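Local coordinates for Non-structural polyprotein (PDB 4GUA) that forms part of the alphavirus non-structural polyprotein, a P23 precursor joining the nsP2 cysteine protease, which probably cleaves the polyprotein, to the nsP3 macro and zinc-binding domains, at residues 180-185 and 193-198; 225-230 and 263-268. All coordinates share one frame; numbering follows the deposited sequence.

Contact 1 of 2, residues 180-185 and 193-198; sequences VLVVSE and KRIEWI. With SO4 (sulfate ion), chain Q.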
ATOM      1  N   VAL A 180     -27.305   7.034   6.515  1.00 72.04           N
ATOM      2  CA  VAL A 180     -26.277   6.699   5.538  1.00 64.87           C
ATOM      3  C   VAL A 180     -26.472   7.424   4.212  1.00 64.06           C
ATOM      4  O   VAL A 180     -27.577   7.466   3.672  1.00 66.96           O
ATOM      5  CB  VAL A 180     -26.294   5.186   5.238  1.00 64.28           C
ATOM      6  CG1 VAL A 180     -25.146   4.800   4.304  1.00 52.86           C
ATOM      7  CG2 VAL A 180     -26.227   4.394   6.524  1.00 70.85           C
ATOM      8  N   LEU A 181     -25.390   7.990   3.689  1.00 64.18           N
ATOM      9  CA  LEU A 181     -25.404   8.584   2.356  1.00 63.38           C
ATOM     10  C   LEU A 181     -25.059   7.510   1.340  1.00 63.50           C
ATOM     11  O   LEU A 181     -24.062   6.817   1.490  1.00 67.36           O
ATOM     12  CB  LEU A 181     -24.392   9.723   2.272  1.00 61.25           C
ATOM     13  CG  LEU A 181     -24.241  10.409   0.918  1.00 58.92           C
ATOM     14  CD1 LEU A 181     -25.556  10.998   0.448  1.00 62.17           C
ATOM     15  CD2 LEU A 181     -23.180  11.486   1.028  1.00 54.09           C
ATOM     16  N   VAL A 182     -25.881   7.353   0.313  1.00 59.72           N
ATOM     17  CA  VAL A 182     -25.677   6.266  -0.634  1.00 59.09           C
ATOM     18  C   VAL A 182     -25.552   6.791  -2.057  1.00 57.14           C
ATOM     19  O   VAL A 182     -26.442   7.465  -2.569  1.00 65.17           O
ATOM     20  CB  VAL A 182     -26.833   5.237  -0.548  1.00 63.86           C
ATOM     21  CG1 VAL A 182     -26.927   4.407  -1.824  1.00 70.24           C
ATOM     22  CG2 VAL A 182     -26.655   4.337   0.675  1.00 55.72           C
ATOM     23  N   VAL A 183     -24.418   6.508  -2.681  1.00 47.39           N
ATOM     24  CA  VAL A 183     -24.229   6.795  -4.096  1.00 53.43           C
ATOM     25  C   VAL A 183     -24.319   5.468  -4.844  1.00 52.59           C
ATOM     26  O   VAL A 183     -23.453   4.615  -4.691  1.00 50.68           O
ATOM     27  CB  VAL A 183     -22.856   7.445  -4.354  1.00 56.02           C
ATOM     28  CG1 VAL A 183     -22.707   7.798  -5.815  1.00 54.28           C
ATOM     29  CG2 VAL A 183     -22.682   8.682  -3.477  1.00 55.06           C
ATOM     30  N   SER A 184     -25.372   5.284  -5.633  1.00 51.99           N
ATOM     31  CA  SER A 184     -25.630   3.992  -6.263  1.00 54.66           C
ATOM     32  C   SER A 184     -26.458   4.179  -7.529  1.00 54.11           C
ATOM     33  O   SER A 184     -27.217   5.136  -7.623  1.00 51.49           O
ATOM     34  CB  SER A 184     -26.376   3.087  -5.265  1.00 57.22           C
ATOM     35  OG  SER A 184     -26.691   1.815  -5.808  1.00 56.88           O
ATOM     36  N   GLU A 185     -26.316   3.285  -8.506  1.00 62.74           N
ATOM     37  CA  GLU A 185     -27.162   3.357  -9.699  1.00 68.16           C
ATOM     38  C   GLU A 185     -28.541   2.716  -9.499  1.00 75.63           C
ATOM     39  O   GLU A 185     -29.492   3.020 -10.222  1.00 78.09           O
ATOM     40  CB  GLU A 185     -26.471   2.720 -10.900  1.00 66.44           C
ATOM     41  CG  GLU A 185     -27.342   2.768 -12.143  1.00 73.65           C
ATOM     42  CD  GLU A 185     -26.571   2.662 -13.439  1.00 86.31           C
ATOM     43  OE1 GLU A 185     -25.376   3.033 -13.469  1.00 91.43           O
ATOM     44  OE2 GLU A 185     -27.172   2.206 -14.435  1.00 90.65           O
ATOM     45  N   LYS A 193     -32.286   1.696   8.236  1.00 81.07           N
ATOM     46  CA  LYS A 193     -31.421   2.860   8.055  1.00 74.95           C
ATOM     47  C   LYS A 193     -32.209   4.047   7.491  1.00 75.70           C
ATOM     48  O   LYS A 193     -33.256   3.872   6.862  1.00 78.21           O
ATOM     49  CB  LYS A 193     -30.311   2.530   7.057  1.00 70.82           C
ATOM     50  CG  LYS A 193     -29.521   1.273   7.345  1.00 66.20           C
ATOM     51  CD  LYS A 193     -28.420   1.509   8.358  1.00 62.50           C
ATOM     52  CE  LYS A 193     -27.524   0.292   8.439  1.00 61.40           C
ATOM     53  NZ  LYS A 193     -26.485   0.411   9.481  1.00 63.38           N
ATOM     54  N   ARG A 194     -31.686   5.254   7.685  1.00 70.41           N
ATOM     55  CA  ARG A 194     -32.177   6.416   6.953  1.00 77.02           C
ATOM     56  C   ARG A 194     -31.236   6.669   5.776  1.00 77.84           C
ATOM     57  O   ARG A 194     -30.048   6.933   5.965  1.00 79.61           O
ATOM     58  CB  ARG A 194     -32.255   7.642   7.867  1.00 82.39           C
ATOM     59  CG  ARG A 194     -33.356   8.613   7.474  1.00 88.08           C
ATOM     60  CD  ARG A 194     -33.472   9.810   8.432  1.00 94.73           C
ATOM     61  NE  ARG A 194     -33.834   9.463   9.821  1.00103.94           N
ATOM     62  CZ  ARG A 194     -34.836   8.669  10.222  1.00 99.57           C
ATOM     63  NH1 ARG A 194     -35.693   8.112   9.373  1.00 94.32           N
ATOM     64  NH2 ARG A 194     -35.010   8.455  11.521  1.00 95.21           N
ATOM     65  N   ILE A 195     -31.770   6.561   4.562  1.00 72.98           N
ATOM     66  CA  ILE A 195     -30.951   6.634   3.355  1.00 67.96           C
ATOM     67  C   ILE A 195     -31.164   7.875   2.504  1.00 66.44           C
ATOM     68  O   ILE A 195     -32.260   8.122   2.002  1.00 65.52           O
ATOM     69  CB  ILE A 195     -31.228   5.448   2.422  1.00 68.81           C
ATOM     70  CG1 ILE A 195     -30.885   4.129   3.111  1.00 66.72           C
ATOM     71  CG2 ILE A 195     -30.420   5.597   1.129  1.00 69.56           C
ATOM     72  CD1 ILE A 195     -31.004   2.939   2.192  1.00 66.43           C
ATOM     73  N   GLU A 196     -30.098   8.643   2.324  1.00 67.55           N
ATOM     74  CA  GLU A 196     -30.072   9.657   1.288  1.00 67.53           C
ATOM     75  C   GLU A 196     -29.452   9.011   0.058  1.00 64.16           C
ATOM     76  O   GLU A 196     -28.348   8.477   0.121  1.00 70.76           O
ATOM     77  CB  GLU A 196     -29.263  10.875   1.734  1.00 70.30           C
ATOM     78  CG  GLU A 196     -29.231  11.989   0.704  1.00 76.28           C
ATOM     79  CD  GLU A 196     -30.581  12.650   0.504  1.00 81.17           C
ATOM     80  OE1 GLU A 196     -31.545  12.268   1.198  1.00 83.73           O
ATOM     81  OE2 GLU A 196     -30.682  13.539  -0.367  1.00 84.98           O
ATOM     82  N   TRP A 197     -30.170   9.038  -1.057  1.00 54.82           N
ATOM     83  CA  TRP A 197     -29.733   8.315  -2.243  1.00 54.42           C
ATOM     84  C   TRP A 197     -29.314   9.229  -3.390  1.00 59.17           C
ATOM     85  O   TRP A 197     -30.142   9.920  -3.978  1.00 63.34           O
ATOM     86  CB  TRP A 197     -30.846   7.390  -2.725  1.00 55.73           C
ATOM     87  CG  TRP A 197     -30.487   6.628  -3.946  1.00 58.55           C
ATOM     88  CD1 TRP A 197     -29.229   6.310  -4.375  1.00 54.39           C
ATOM     89  CD2 TRP A 197     -31.392   6.093  -4.917  1.00 63.64           C
ATOM     90  NE1 TRP A 197     -29.297   5.610  -5.555  1.00 54.51           N
ATOM     91  CE2 TRP A 197     -30.612   5.460  -5.909  1.00 62.55           C
ATOM     92  CE3 TRP A 197     -32.784   6.081  -5.042  1.00 62.81           C
ATOM     93  CZ2 TRP A 197     -31.180   4.822  -7.012  1.00 63.30           C
ATOM     94  CZ3 TRP A 197     -33.348   5.445  -6.137  1.00 64.90           C
ATOM     95  CH2 TRP A 197     -32.547   4.825  -7.108  1.00 65.67           C
ATOM     96  N   ILE A 198     -28.030   9.202  -3.725  1.00 58.66           N
ATOM     97  CA  ILE A 198     -27.534   9.886  -4.911  1.00 60.06           C
ATOM     98  C   ILE A 198     -27.345   8.889  -6.052  1.00 59.47           C
ATOM     99  O   ILE A 198     -26.723   7.838  -5.873  1.00 59.25           O
ATOM    100  CB  ILE A 198     -26.178  10.557  -4.637  1.00 58.55           C
ATOM    101  CG1 ILE A 198     -26.326  11.667  -3.601  1.00 57.36           C
ATOM    102  CG2 ILE A 198     -25.601  11.128  -5.915  1.00 57.32           C
ATOM    103  CD1 ILE A 198     -25.017  12.240  -3.170  1.00 55.72           C
TER
HETATM  104  S   SO4 Q1714     -28.321  -0.379  12.341  1.00130.53           S
HETATM  105  O1  SO4 Q1714     -27.872  -1.363  13.330  1.00124.25           O
HETATM  106  O2  SO4 Q1714     -27.295   0.654  12.206  1.00133.09           O
HETATM  107  O3  SO4 Q1714     -28.547  -1.063  11.069  1.00125.63           O
HETATM  108  O4  SO4 Q1714     -29.561   0.277  12.755  1.00130.41           O
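CG of Trp-197 stands opposite the residue's own backbone N (chi1 179°), and a small chi2 of 24° then swings the five-membered end of the indole back toward 180-185. NE1 thereby reaches Ser-184 O at 3.0 Å, with the oxygen close to the ring plane, although the N-H comes in from above the carbonyl plane. CD1 of Trp-197 rests 3.9 Å from Val-182 CG1. The other gamma carbon, Val-182 CG2, and the CB both meet Ile-195 CG2, so this valine fits between Ile-195 and the CD1 corner of the indole, with CG1 well out of the ring plane.

On the opposite face Leu-181 CD1 serves two partners, the aliphatic CG of Glu-196 at 3.8 Å and Ile-198 CD1 at 3.9 Å. Val-183 runs alongside Ile-198 there. The carboxylate of Glu-196 leads away and pairs with Lys-208 on the next strand. Strands 179-183 and 194-199 are parallel neighbours in a mixed seven-stranded sheet resembling that of methyltransferases, joined by a short connection without helix or strand. Five backbone bonds pair them, from Val-180 N to Arg-194 O (2.8 Å) through Ser-184 N to Ile-198 O (2.9 Å).

At the other end Lys-193 bends at chi2, lays CD near Val-180 CG2 and sends NZ to the carbonyls of Leu-172 and His-177 and to O2 of a sulfate at 2.9 Å, probably from the crystallisation liquor. The chemistry implies a largely apolar seam whose indole N-H is paid for by a main-chain carbonyl, extending the pairing beyond the strand proper.

Contact 2 of 2, residues 225-230 and 263-268; sequences VFINIG and GTLVVK
Val-225 to Ile-227 run parallel to Leu-265 to Val-267, the segment axes only 7° apart and 4.7 Å at their closest, and four backbone bonds join them from Val-225 N to Thr-264 O through to Lys-268 N to Ile-227 O (both 3.0 Å). On one face Leu-265 CD1 lies between two residues of the facing strand, 3.8 Å from Val-225 CG1 and 4.0 Å from Ile-227 CG1. Ile-227 turns its CB to Val-267 CG2 at 3.9 Å. On the other face Phe-226 presents the edge of its ring, CD1 and CE1, to Val-266 CG1, which lies near the ring plane.

These are neighbouring central strands of a seven-stranded mixed sheet with order 3-2-1-4-5-7-6, the strand order seen in S-adenosylmethionine-dependent methyltransferases, consistent with a methyltransferase-like domain. Helix 237-257 makes the beta-alpha-beta crossover between them and lies against the Leu-265 face, where Leu-251 meets Ile-227 and Ala-255 meets Leu-265. Phe-171 and Leu-172 of helix 169-172 touch Phe-226, whose ring also meets that of Tyr-306 at about 30°.

Where strand 225-227 has ended, Lys-268, still in its own strand, keeps its side chain extended until a turn at chi3 (-68°) carries CE and NZ over to Asn-228. CD passes 3.8 Å from Gly-230 CA on the way. NZ makes two weak bonds there, each 3.3 Å, to Asn-228 O and Asn-228 OD1, while its charge is matched by a salt bridge to Glu-304. Asn-228 is itself held from several directions: OD1 also bonds to the hydroxyl of Tyr-306, and ND2 to Ser-184 OG, which also bonds to Glu-186 O; these bonds fix the amide's rotation beside the buried ammonium.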
ATOM      1  N   VAL A 225     -20.731   6.811   4.619  1.00 61.95           N
ATOM      2  CA  VAL A 225     -20.947   7.025   3.194  1.00 61.65           C
ATOM      3  C   VAL A 225     -20.671   5.722   2.463  1.00 57.51           C
ATOM      4  O   VAL A 225     -19.678   5.071   2.730  1.00 61.38           O
ATOM      5  CB  VAL A 225     -20.019   8.116   2.628  1.00 57.31           C
ATOM      6  CG1 VAL A 225     -20.228   8.260   1.127  1.00 50.09           C
ATOM      7  CG2 VAL A 225     -20.257   9.436   3.340  1.00 59.56           C
ATOM      8  N   PHE A 226     -21.548   5.352   1.538  1.00 52.77           N
ATOM      9  CA  PHE A 226     -21.450   4.077   0.843  1.00 52.25           C
ATOM     10  C   PHE A 226     -21.502   4.355  -0.662  1.00 53.02           C
ATOM     11  O   PHE A 226     -22.545   4.727  -1.199  1.00 57.66           O
ATOM     12  CB  PHE A 226     -22.612   3.180   1.292  1.00 53.30           C
ATOM     13  CG  PHE A 226     -22.666   1.854   0.597  1.00 58.47           C
ATOM     14  CD1 PHE A 226     -21.707   0.886   0.841  1.00 66.87           C
ATOM     15  CD2 PHE A 226     -23.688   1.569  -0.296  1.00 57.17           C
ATOM     16  CE1 PHE A 226     -21.757  -0.341   0.197  1.00 69.39           C
ATOM     17  CE2 PHE A 226     -23.740   0.346  -0.944  1.00 61.98           C
ATOM     18  CZ  PHE A 226     -22.774  -0.610  -0.696  1.00 67.10           C
ATOM     19  N   ILE A 227     -20.367   4.183  -1.334  1.00 51.07           N
ATOM     20  CA  ILE A 227     -20.267   4.385  -2.770  1.00 50.47           C
ATOM     21  C   ILE A 227     -20.415   3.031  -3.438  1.00 50.34           C
ATOM     22  O   ILE A 227     -19.548   2.174  -3.308  1.00 50.24           O
ATOM     23  CB  ILE A 227     -18.888   4.972  -3.171  1.00 54.42           C
ATOM     24  CG1 ILE A 227     -18.488   6.138  -2.265  1.00 51.18           C
ATOM     25  CG2 ILE A 227     -18.885   5.377  -4.635  1.00 54.40           C
ATOM     26  CD1 ILE A 227     -19.462   7.274  -2.291  1.00 58.02           C
ATOM     27  N   ASN A 228     -21.526   2.838  -4.132  1.00 56.42           N
ATOM     28  CA  ASN A 228     -21.835   1.569  -4.778  1.00 56.41           C
ATOM     29  C   ASN A 228     -21.537   1.533  -6.276  1.00 58.25           C
ATOM     30  O   ASN A 228     -21.902   0.574  -6.956  1.00 63.80           O
ATOM     31  CB  ASN A 228     -23.293   1.196  -4.514  1.00 55.67           C
ATOM     32  CG  ASN A 228     -23.542  -0.287  -4.624  1.00 53.24           C
ATOM     33  OD1 ASN A 228     -22.620  -1.095  -4.531  1.00 47.60           O
ATOM     34  ND2 ASN A 228     -24.800  -0.657  -4.822  1.00 59.38           N
ATOM     35  N   ILE A 229     -20.921   2.594  -6.793  1.00 52.11           N
ATOM     36  CA  ILE A 229     -20.690   2.734  -8.230  1.00 44.75           C
ATOM     37  C   ILE A 229     -19.586   1.807  -8.744  1.00 49.20           C
ATOM     38  O   ILE A 229     -18.452   1.821  -8.247  1.00 52.29           O
ATOM     39  CB  ILE A 229     -20.291   4.168  -8.588  1.00 48.16           C
ATOM     40  CG1 ILE A 229     -21.355   5.169  -8.129  1.00 45.94           C
ATOM     41  CG2 ILE A 229     -20.086   4.283 -10.079  1.00 53.60           C
ATOM     42  CD1 ILE A 229     -22.689   5.029  -8.828  1.00 41.75           C
ATOM     43  N   GLY A 230     -19.935   1.008  -9.749  1.00 46.78           N
ATOM     44  CA  GLY A 230     -19.011   0.072 -10.362  1.00 42.78           C
ATOM     45  C   GLY A 230     -18.520   0.489 -11.734  1.00 45.82           C
ATOM     46  O   GLY A 230     -18.983   1.489 -12.286  1.00 47.46           O
ATOM     47  N   GLY A 263     -15.831   9.205  10.994  1.00 60.17           N
ATOM     48  CA  GLY A 263     -16.768   8.542  10.102  1.00 61.70           C
ATOM     49  C   GLY A 263     -16.160   7.393   9.321  1.00 62.56           C
ATOM     50  O   GLY A 263     -14.954   7.153   9.375  1.00 63.35           O
ATOM     51  N   THR A 264     -17.014   6.679   8.598  1.00 61.63           N
ATOM     52  CA  THR A 264     -16.596   5.517   7.827  1.00 55.99           C
ATOM     53  C   THR A 264     -17.043   5.627   6.374  1.00 57.09           C
ATOM     54  O   THR A 264     -18.178   6.012   6.082  1.00 56.67           O
ATOM     55  CB  THR A 264     -17.159   4.225   8.449  1.00 60.89           C
ATOM     56  OG1 THR A 264     -16.441   3.929   9.653  1.00 66.65           O
ATOM     57  CG2 THR A 264     -17.039   3.044   7.485  1.00 55.95           C
ATOM     58  N   LEU A 265     -16.125   5.303   5.469  1.00 59.65           N
ATOM     59  CA  LEU A 265     -16.389   5.300   4.037  1.00 55.11           C
ATOM     60  C   LEU A 265     -16.240   3.899   3.467  1.00 56.90           C
ATOM     61  O   LEU A 265     -15.172   3.321   3.515  1.00 67.66           O
ATOM     62  CB  LEU A 265     -15.411   6.237   3.336  1.00 55.22           C
ATOM     63  CG  LEU A 265     -15.420   6.201   1.808  1.00 57.78           C
ATOM     64  CD1 LEU A 265     -16.708   6.761   1.245  1.00 62.05           C
ATOM     65  CD2 LEU A 265     -14.243   6.986   1.295  1.00 57.43           C
ATOM     66  N   VAL A 266     -17.327   3.344   2.955  1.00 50.12           N
ATOM     67  CA  VAL A 266     -17.293   2.078   2.240  1.00 45.78           C
ATOM     68  C   VAL A 266     -17.381   2.391   0.754  1.00 47.99           C
ATOM     69  O   VAL A 266     -18.280   3.094   0.340  1.00 49.88           O
ATOM     70  CB  VAL A 266     -18.488   1.191   2.657  1.00 47.46           C
ATOM     71  CG1 VAL A 266     -18.564  -0.078   1.806  1.00 49.68           C
ATOM     72  CG2 VAL A 266     -18.402   0.848   4.139  1.00 47.11           C
ATOM     73  N   VAL A 267     -16.428   1.922  -0.044  1.00 50.47           N
ATOM     74  CA  VAL A 267     -16.423   2.244  -1.470  1.00 54.21           C
ATOM     75  C   VAL A 267     -16.103   1.022  -2.319  1.00 53.86           C
ATOM     76  O   VAL A 267     -15.113   0.333  -2.088  1.00 58.23           O
ATOM     77  CB  VAL A 267     -15.415   3.377  -1.804  1.00 58.26           C
ATOM     78  CG1 VAL A 267     -14.077   3.133  -1.129  1.00 57.80           C
ATOM     79  CG2 VAL A 267     -15.241   3.518  -3.312  1.00 53.82           C
ATOM     80  N   LYS A 268     -16.935   0.767  -3.318  1.00 51.37           N
ATOM     81  CA  LYS A 268     -16.750  -0.400  -4.165  1.00 54.53           C
ATOM     82  C   LYS A 268     -15.485  -0.273  -5.029  1.00 61.59           C
ATOM     83  O   LYS A 268     -15.223   0.768  -5.644  1.00 61.41           O
ATOM     84  CB  LYS A 268     -17.982  -0.608  -5.049  1.00 48.37           C
ATOM     85  CG  LYS A 268     -17.759  -1.619  -6.157  1.00 53.22           C
ATOM     86  CD  LYS A 268     -18.996  -1.819  -7.012  1.00 59.92           C
ATOM     87  CE  LYS A 268     -20.121  -2.499  -6.248  1.00 60.34           C
ATOM     88  NZ  LYS A 268     -21.311  -2.703  -7.120  1.00 62.50           N
TER

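How the contacts relate
From the N terminus, strand 179-183 comes first; seven residues without helix or strand lead from 180-185 to 193-198, and contact 1 closes this short loop. The chain then passes through strand 208-209 at the sheet edge and returns on the inner side of 179-183 as strand 224-227, opening contact 2, which closes across helix 237-257. The two contacts follow in series, neither nested nor crossed. They meet along 179-183 and 224-227, adjacent strands joined by Leu-181 O to Phe-226 N and Val-183 O to Asn-228 N, with Val-183 packed on Ile-227 and Ile-229. Together they line up four successive parallel strands of one sheet.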